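Local coordinates for tRNA(His) guanylyltransferase (Saccharomyces cerevisiae, PDB 5XOX), which adds a single guanosine to the 5' end of tRNA(His) by 3'-5' nucleotide addition, using ATP, GTP and magnesium, at residues His15-Val26 and Asn91-Phe101. Sequence-based numbering, arbitrary orientation.
Sequences HDVILPQCYIVV and NRRKDKLATLF. With PO4 (phosphate ion), chain J.
I18 and R92 join their backbones through one firm hydrogen bond, I18 N to R92 O at 3.0 Å, beside the single beta bridge that pairs V17 with R93. A second backbone link, K94 N to D16 O, is weak at 3.5 Å, and it ties the first turn of helix 94-101 to the same loop.

Among the polar side chains, R92 has the largest area buried against segment 15-26. Its chain bends at chi2 (-121°) and carries the guanidinium between P20 CA over one face and I24 CD1 over the other; NH2 gives C22 O a weak bond of 3.3 Å, while NE is held by T87 O. Replacing R92 by alanine removes the guanidinium, which would probably leave T87 O and C22 O without this donor and open a gap between P20 and I24. NH2 of R93 sits over one face of the H15 ring, offset toward its rim, the ring and guanidinium planes 31° apart; a phosphate ion, probably from the crystallisation liquor, lies over the other face of the R93 guanidinium.

Apolar contacts continue up the helix: I24 CD1 meets L97 CD1 at 4.2 Å, and V26 CB lies 3.7 Å from F101 CD2, the two side chains crossing nearly at a right angle. The axes of strand 23-26 and helix 94-101 pass 9.3 Å apart at -40°, which is helix-on-sheet packing. These are parts of helix 94-116 and of strand 23-30 in the antiparallel sheet; the same strand carries D29, a ligand of the catalytic magnesium.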
ATOM      1  N   HIS A  15      -8.485  -0.010   3.891  1.00 70.24           N
ATOM      2  CA  HIS A  15      -9.421  -0.426   2.885  1.00 73.11           C
ATOM      3  C   HIS A  15      -8.801  -0.681   1.508  1.00 76.86           C
ATOM      4  O   HIS A  15      -9.519  -0.834   0.541  1.00 91.11           O
ATOM      5  CB  HIS A  15     -10.576   0.579   2.835  1.00 78.67           C
ATOM      6  CG  HIS A  15     -11.502   0.480   4.016  1.00 82.66           C
ATOM      7  ND1 HIS A  15     -11.080   0.093   5.272  1.00 86.01           N
ATOM      8  CD2 HIS A  15     -12.841   0.658   4.113  1.00 83.10           C
ATOM      9  CE1 HIS A  15     -12.113   0.061   6.096  1.00 77.76           C
ATOM     10  NE2 HIS A  15     -13.194   0.395   5.416  1.00 77.83           N
ATOM     11  N   ASP A  16      -7.477  -0.726   1.413  1.00 74.96           N
ATOM     12  CA  ASP A  16      -6.785  -0.834   0.118  1.00 78.01           C
ATOM     13  C   ASP A  16      -7.351  -1.903  -0.832  1.00 71.43           C
ATOM     14  O   ASP A  16      -7.578  -3.065  -0.446  1.00 47.40           O
ATOM     15  CB  ASP A  16      -5.283  -1.106   0.338  1.00 98.25           C
ATOM     16  CG  ASP A  16      -5.013  -2.097   1.473  1.00109.12           C
ATOM     17  OD1 ASP A  16      -5.902  -2.929   1.763  1.00123.77           O
ATOM     18  OD2 ASP A  16      -3.925  -2.024   2.093  1.00104.66           O
ATOM     19  N   VAL A  17      -7.566  -1.462  -2.077  1.00 66.67           N
ATOM     20  CA  VAL A  17      -8.232  -2.228  -3.143  1.00 51.04           C
ATOM     21  C   VAL A  17      -7.367  -2.399  -4.359  1.00 47.59           C
ATOM     22  O   VAL A  17      -6.337  -1.749  -4.473  1.00 54.53           O
ATOM     23  CB  VAL A  17      -9.539  -1.591  -3.581  1.00 49.35           C
ATOM     24  CG1 VAL A  17     -10.620  -1.872  -2.592  1.00 58.51           C
ATOM     25  CG2 VAL A  17      -9.335  -0.112  -3.714  1.00 49.89           C
ATOM     26  N   ILE A  18      -7.794  -3.305  -5.245  1.00 45.98           N
ATOM     27  CA  ILE A  18      -7.096  -3.613  -6.503  1.00 57.72           C
ATOM     28  C   ILE A  18      -7.423  -2.601  -7.603  1.00 61.53           C
ATOM     29  O   ILE A  18      -8.595  -2.203  -7.806  1.00 65.09           O
ATOM     30  CB  ILE A  18      -7.416  -5.025  -7.022  1.00 45.04           C
ATOM     31  CG1 ILE A  18      -6.451  -6.062  -6.444  1.00 44.50           C
ATOM     32  CG2 ILE A  18      -7.271  -5.041  -8.513  1.00 44.79           C
ATOM     33  CD1 ILE A  18      -6.614  -6.382  -4.986  1.00 44.90           C
ATOM     34  N   LEU A  19      -6.371  -2.190  -8.306  1.00 56.06           N
ATOM     35  CA  LEU A  19      -6.522  -1.210  -9.353  1.00 52.81           C
ATOM     36  C   LEU A  19      -7.572  -1.645 -10.388  1.00 51.43           C
ATOM     37  O   LEU A  19      -7.584  -2.788 -10.828  1.00 49.92           O
ATOM     38  CB  LEU A  19      -5.168  -0.954  -9.993  1.00 51.37           C
ATOM     39  CG  LEU A  19      -5.111   0.182 -11.005  1.00 51.05           C
ATOM     40  CD1 LEU A  19      -5.200   1.533 -10.303  1.00 51.09           C
ATOM     41  CD2 LEU A  19      -3.831   0.043 -11.894  1.00 54.57           C
ATOM     42  N   PRO A  20      -8.483  -0.733 -10.733  1.00 54.50           N
ATOM     43  CA  PRO A  20      -9.582  -1.016 -11.658  1.00 63.83           C
ATOM     44  C   PRO A  20      -9.118  -1.496 -13.038  1.00 47.78           C
ATOM     45  O   PRO A  20      -8.019  -1.168 -13.477  1.00 47.24           O
ATOM     46  CB  PRO A  20     -10.307   0.330 -11.746  1.00 79.55           C
ATOM     47  CG  PRO A  20      -9.953   1.049 -10.450  1.00 69.84           C
ATOM     48  CD  PRO A  20      -8.581   0.606 -10.123  1.00 67.84           C
ATOM     49  N   GLN A  21      -9.960  -2.304 -13.676  1.00 49.19           N
ATOM     50  CA  GLN A  21      -9.730  -2.853 -15.010  1.00 54.59           C
ATOM     51  C   GLN A  21      -8.478  -3.763 -15.059  1.00 61.44           C
ATOM     52  O   GLN A  21      -7.769  -3.808 -16.069  1.00 71.42           O
ATOM     53  CB  GLN A  21      -9.617  -1.720 -16.046  1.00 54.40           C
ATOM     54  CG  GLN A  21     -10.932  -0.969 -16.320  1.00 55.30           C
ATOM     55  CD  GLN A  21     -10.813   0.091 -17.429  1.00 67.00           C
ATOM     56  OE1 GLN A  21     -10.232  -0.164 -18.493  1.00 80.02           O
ATOM     57  NE2 GLN A  21     -11.315   1.297 -17.156  1.00 68.86           N
ATOM     58  N   CYS A  22      -8.213  -4.476 -13.963  1.00 59.07           N
ATOM     59  CA  CYS A  22      -7.158  -5.491 -13.921  1.00 49.85           C
ATOM     60  C   CYS A  22      -7.765  -6.850 -13.621  1.00 50.54           C
ATOM     61  O   CYS A  22      -8.612  -6.958 -12.743  1.00 49.90           O
ATOM     62  CB  CYS A  22      -6.089  -5.173 -12.861  1.00 50.93           C
ATOM     63  SG  CYS A  22      -5.118  -3.662 -13.114  1.00 64.53           S
ATOM     64  N   TYR A  23      -7.335  -7.892 -14.332  1.00 60.19           N
ATOM     65  CA  TYR A  23      -7.729  -9.235 -13.959  1.00 48.51           C
ATOM     66  C   TYR A  23      -7.143  -9.539 -12.602  1.00 49.38           C
ATOM     67  O   TYR A  23      -6.054  -9.085 -12.261  1.00 47.21           O
ATOM     68  CB  TYR A  23      -7.277 -10.269 -14.974  1.00 52.17           C
ATOM     69  CG  TYR A  23      -7.840 -10.054 -16.369  1.00 58.98           C
ATOM     70  CD1 TYR A  23      -9.134 -10.490 -16.690  1.00 62.41           C
ATOM     71  CD2 TYR A  23      -7.122  -9.341 -17.338  1.00 49.19           C
ATOM     72  CE1 TYR A  23      -9.663 -10.287 -17.945  1.00 53.67           C
ATOM     73  CE2 TYR A  23      -7.640  -9.144 -18.600  1.00 49.26           C
ATOM     74  CZ  TYR A  23      -8.916  -9.612 -18.893  1.00 54.24           C
ATOM     75  OH  TYR A  23      -9.449  -9.403 -20.144  1.00 64.31           O
ATOM     76  N   ILE A  24      -7.885 -10.282 -11.800  1.00 44.78           N
ATOM     77  CA  ILE A  24      -7.356 -10.609 -10.499  1.00 44.57           C
ATOM     78  C   ILE A  24      -7.068 -12.084 -10.439  1.00 44.77           C
ATOM     79  O   ILE A  24      -7.741 -12.882 -11.068  1.00 50.31           O
ATOM     80  CB  ILE A  24      -8.294 -10.202  -9.410  1.00 45.15           C
ATOM     81  CG1 ILE A  24      -8.726  -8.760  -9.651  1.00 45.26           C
ATOM     82  CG2 ILE A  24      -7.596 -10.280  -8.098  1.00 44.95           C
ATOM     83  CD1 ILE A  24      -9.669  -8.163  -8.554  1.00 45.97           C
ATOM     84  N   VAL A  25      -6.019 -12.446  -9.717  1.00 44.48           N
ATOM     85  CA  VAL A  25      -5.788 -13.840  -9.425  1.00 45.00           C
ATOM     86  C   VAL A  25      -5.827 -14.026  -7.937  1.00 45.46           C
ATOM     87  O   VAL A  25      -5.208 -13.259  -7.182  1.00 45.10           O
ATOM     88  CB  VAL A  25      -4.463 -14.334  -9.945  1.00 44.65           C
ATOM     89  CG1 VAL A  25      -4.361 -15.791  -9.645  1.00 66.60           C
ATOM     90  CG2 VAL A  25      -4.322 -14.082 -11.438  1.00 44.22           C
ATOM     91  N   VAL A  26      -6.555 -15.044  -7.509  1.00 46.42           N
ATOM     92  CA  VAL A  26      -6.457 -15.454  -6.124  1.00 47.10           C
ATOM     93  C   VAL A  26      -5.828 -16.814  -6.090  1.00 50.66           C
ATOM     94  O   VAL A  26      -6.437 -17.789  -6.530  1.00 48.62           O
ATOM     95  CB  VAL A  26      -7.805 -15.469  -5.412  1.00 51.24           C
ATOM     96  CG1 VAL A  26      -7.600 -15.958  -4.004  1.00 55.62           C
ATOM     97  CG2 VAL A  26      -8.423 -14.061  -5.404  1.00 47.45           C
ATOM     98  N   ASN A  91     -16.133  -5.323  -3.413  1.00 71.35           N
ATOM     99  CA  ASN A  91     -15.663  -4.028  -3.851  1.00 76.99           C
ATOM    100  C   ASN A  91     -14.158  -4.057  -4.111  1.00 72.35           C
ATOM    101  O   ASN A  91     -13.446  -3.112  -3.747  1.00 65.93           O
ATOM    102  CB  ASN A  91     -16.018  -2.956  -2.821  1.00 95.13           C
ATOM    103  CG  ASN A  91     -15.874  -1.546  -3.366  1.00109.49           C
ATOM    104  OD1 ASN A  91     -15.643  -1.344  -4.565  1.00108.58           O
ATOM    105  ND2 ASN A  91     -16.034  -0.559  -2.489  1.00121.50           N
ATOM    106  N   ARG A  92     -13.677  -5.148  -4.719  1.00 70.44           N
ATOM    107  CA  ARG A  92     -12.287  -5.225  -5.140  1.00 55.41           C
ATOM    108  C   ARG A  92     -11.293  -5.205  -3.980  1.00 51.62           C
ATOM    109  O   ARG A  92     -10.171  -4.764  -4.139  1.00 52.13           O
ATOM    110  CB  ARG A  92     -11.991  -4.053  -6.074  1.00 52.68           C
ATOM    111  CG  ARG A  92     -12.539  -4.186  -7.451  1.00 48.97           C
ATOM    112  CD  ARG A  92     -11.377  -4.117  -8.426  1.00 47.94           C
ATOM    113  NE  ARG A  92     -11.742  -4.648  -9.729  1.00 64.12           N
ATOM    114  CZ  ARG A  92     -10.896  -4.822 -10.739  1.00 62.16           C
ATOM    115  NH1 ARG A  92      -9.615  -4.516 -10.603  1.00 46.47           N
ATOM    116  NH2 ARG A  92     -11.336  -5.326 -11.882  1.00 73.12           N
ATOM    117  N   ARG A  93     -11.696  -5.660  -2.803  1.00 70.55           N
ATOM    118  CA  ARG A  93     -10.845  -5.470  -1.627  1.00 67.63           C
ATOM    119  C   ARG A  93      -9.843  -6.618  -1.456  1.00 68.32           C
ATOM    120  O   ARG A  93     -10.221  -7.795  -1.549  1.00 81.81           O
ATOM    121  CB  ARG A  93     -11.675  -5.318  -0.338  1.00 56.68           C
ATOM    122  CG  ARG A  93     -11.173  -4.125   0.460  1.00 51.25           C
ATOM    123  CD  ARG A  93     -11.583  -4.111   1.894  1.00 50.54           C
ATOM    124  NE  ARG A  93     -12.738  -3.290   2.176  1.00 74.34           N
ATOM    125  CZ  ARG A  93     -13.066  -2.919   3.406  1.00 86.92           C
ATOM    126  NH1 ARG A  93     -12.295  -3.312   4.417  1.00 92.68           N
ATOM    127  NH2 ARG A  93     -14.148  -2.171   3.620  1.00 85.28           N
ATOM    128  N   LYS A  94      -8.578  -6.287  -1.204  1.00 50.93           N
ATOM    129  CA  LYS A  94      -7.552  -7.333  -1.105  1.00 65.55           C
ATOM    130  C   LYS A  94      -7.932  -8.364  -0.047  1.00 68.69           C
ATOM    131  O   LYS A  94      -8.126  -9.571  -0.350  1.00 72.94           O
ATOM    132  CB  LYS A  94      -6.195  -6.744  -0.725  1.00 70.97           C
ATOM    133  CG  LYS A  94      -5.662  -5.724  -1.674  1.00 55.90           C
ATOM    134  CD  LYS A  94      -4.357  -6.167  -2.267  1.00 49.94           C
ATOM    135  CE  LYS A  94      -3.158  -5.901  -1.377  1.00 51.42           C
ATOM    136  NZ  LYS A  94      -1.905  -6.310  -2.132  1.00 46.92           N
ATOM    137  N   ASP A  95      -8.079  -7.838   1.179  1.00 66.68           N
ATOM    138  CA  ASP A  95      -8.344  -8.606   2.390  1.00 71.20           C
ATOM    139  C   ASP A  95      -9.492  -9.605   2.225  1.00 59.30           C
ATOM    140  O   ASP A  95      -9.351 -10.818   2.509  1.00 55.81           O
ATOM    141  CB  ASP A  95      -8.679  -7.657   3.550  1.00103.58           C
ATOM    142  CG  ASP A  95      -7.844  -6.383   3.546  1.00126.03           C
ATOM    143  OD1 ASP A  95      -6.668  -6.453   3.963  1.00137.58           O
ATOM    144  OD2 ASP A  95      -8.380  -5.311   3.181  1.00127.36           O
ATOM    145  N   LYS A  96     -10.630  -9.087   1.762  1.00 64.10           N
ATOM    146  CA  LYS A  96     -11.814  -9.907   1.555  1.00 61.73           C
ATOM    147  C   LYS A  96     -11.582 -10.976   0.478  1.00 60.98           C
ATOM    148  O   LYS A  96     -11.990 -12.125   0.652  1.00 67.15           O
ATOM    149  CB  LYS A  96     -13.026  -9.027   1.207  1.00 62.57           C
ATOM    150  CG  LYS A  96     -13.648  -8.216   2.400  1.00 73.49           C
ATOM    151  CD  LYS A  96     -14.810  -7.325   1.905  1.00 77.68           C
ATOM    152  CE  LYS A  96     -16.136  -7.501   2.673  1.00 81.30           C
ATOM    153  NZ  LYS A  96     -17.279  -6.821   1.928  1.00 89.88           N
ATOM    154  N   LEU A  97     -10.907 -10.636  -0.615  1.00 49.45           N
ATOM    155  CA  LEU A  97     -10.764 -11.619  -1.675  1.00 49.21           C
ATOM    156  C   LEU A  97      -9.885 -12.829  -1.289  1.00 49.38           C
ATOM    157  O   LEU A  97     -10.270 -14.014  -1.436  1.00 51.33           O
ATOM    158  CB  LEU A  97     -10.233 -10.933  -2.916  1.00 48.12           C
ATOM    159  CG  LEU A  97     -11.365 -10.323  -3.728  1.00 48.44           C
ATOM    160  CD1 LEU A  97     -10.838  -9.377  -4.758  1.00 47.57           C
ATOM    161  CD2 LEU A  97     -12.090 -11.438  -4.394  1.00 49.09           C
ATOM    162  N   ALA A  98      -8.720 -12.507  -0.755  1.00 50.87           N
ATOM    163  CA  ALA A  98      -7.781 -13.515  -0.307  1.00 51.24           C
ATOM    164  C   ALA A  98      -8.330 -14.359   0.828  1.00 52.68           C
ATOM    165  O   ALA A  98      -8.412 -15.582   0.724  1.00 61.20           O
ATOM    166  CB  ALA A  98      -6.511 -12.855   0.121  1.00 50.70           C
ATOM    167  N   THR A  99      -8.708 -13.690   1.915  1.00 73.17           N
ATOM    168  CA  THR A  99      -9.167 -14.395   3.111  1.00 70.71           C
ATOM    169  C   THR A  99     -10.458 -15.154   2.885  1.00 65.35           C
ATOM    170  O   THR A  99     -10.652 -16.229   3.433  1.00 75.67           O
ATOM    171  CB  THR A  99      -9.369 -13.439   4.271  1.00 55.60           C
ATOM    172  OG1 THR A  99     -10.094 -12.318   3.774  1.00 58.14           O
ATOM    173  CG2 THR A  99      -8.036 -12.995   4.869  1.00 52.70           C
ATOM    174  N   LEU A 100     -11.334 -14.606   2.066  1.00 53.34           N
ATOM    175  CA  LEU A 100     -12.609 -15.258   1.855  1.00 54.48           C
ATOM    176  C   LEU A 100     -12.470 -16.498   0.991  1.00 56.45           C
ATOM    177  O   LEU A 100     -13.079 -17.537   1.296  1.00 56.25           O
ATOM    178  CB  LEU A 100     -13.598 -14.288   1.224  1.00 57.40           C
ATOM    179  CG  LEU A 100     -14.284 -13.453   2.312  1.00 59.01           C
ATOM    180  CD1 LEU A 100     -15.401 -12.631   1.732  1.00 55.09           C
ATOM    181  CD2 LEU A 100     -14.766 -14.325   3.462  1.00 56.53           C
ATOM    182  N   PHE A 101     -11.689 -16.411  -0.086  1.00 53.38           N
ATOM    183  CA  PHE A 101     -11.536 -17.614  -0.911  1.00 59.47           C
ATOM    184  C   PHE A 101     -10.778 -18.620  -0.086  1.00 59.20           C
ATOM    185  O   PHE A 101     -11.123 -19.804  -0.063  1.00 62.42           O
ATOM    186  CB  PHE A 101     -10.798 -17.357  -2.216  1.00 52.39           C
ATOM    187  CG  PHE A 101     -11.605 -16.598  -3.217  1.00 67.23           C
ATOM    188  CD1 PHE A 101     -12.744 -15.924  -2.829  1.00 52.39           C
ATOM    189  CD2 PHE A 101     -11.246 -16.577  -4.556  1.00 67.00           C
ATOM    190  CE1 PHE A 101     -13.478 -15.220  -3.741  1.00 52.18           C
ATOM    191  CE2 PHE A 101     -12.009 -15.887  -5.483  1.00 50.81           C
ATOM    192  CZ  PHE A 101     -13.125 -15.207  -5.064  1.00 51.42           C
TER
HETATM  193  P   PO4 J 304     -15.689  -3.573   5.896  1.00 93.12           P
HETATM  194  O1  PO4 J 304     -14.658  -2.791   6.703  1.00 57.80           O
HETATM  195  O2  PO4 J 304     -15.103  -4.845   5.289  1.00102.42           O
HETATM  196  O3  PO4 J 304     -16.183  -2.673   4.780  1.00 97.24           O
HETATM  197  O4  PO4 J 304     -16.810  -4.013   6.806  1.00104.54           O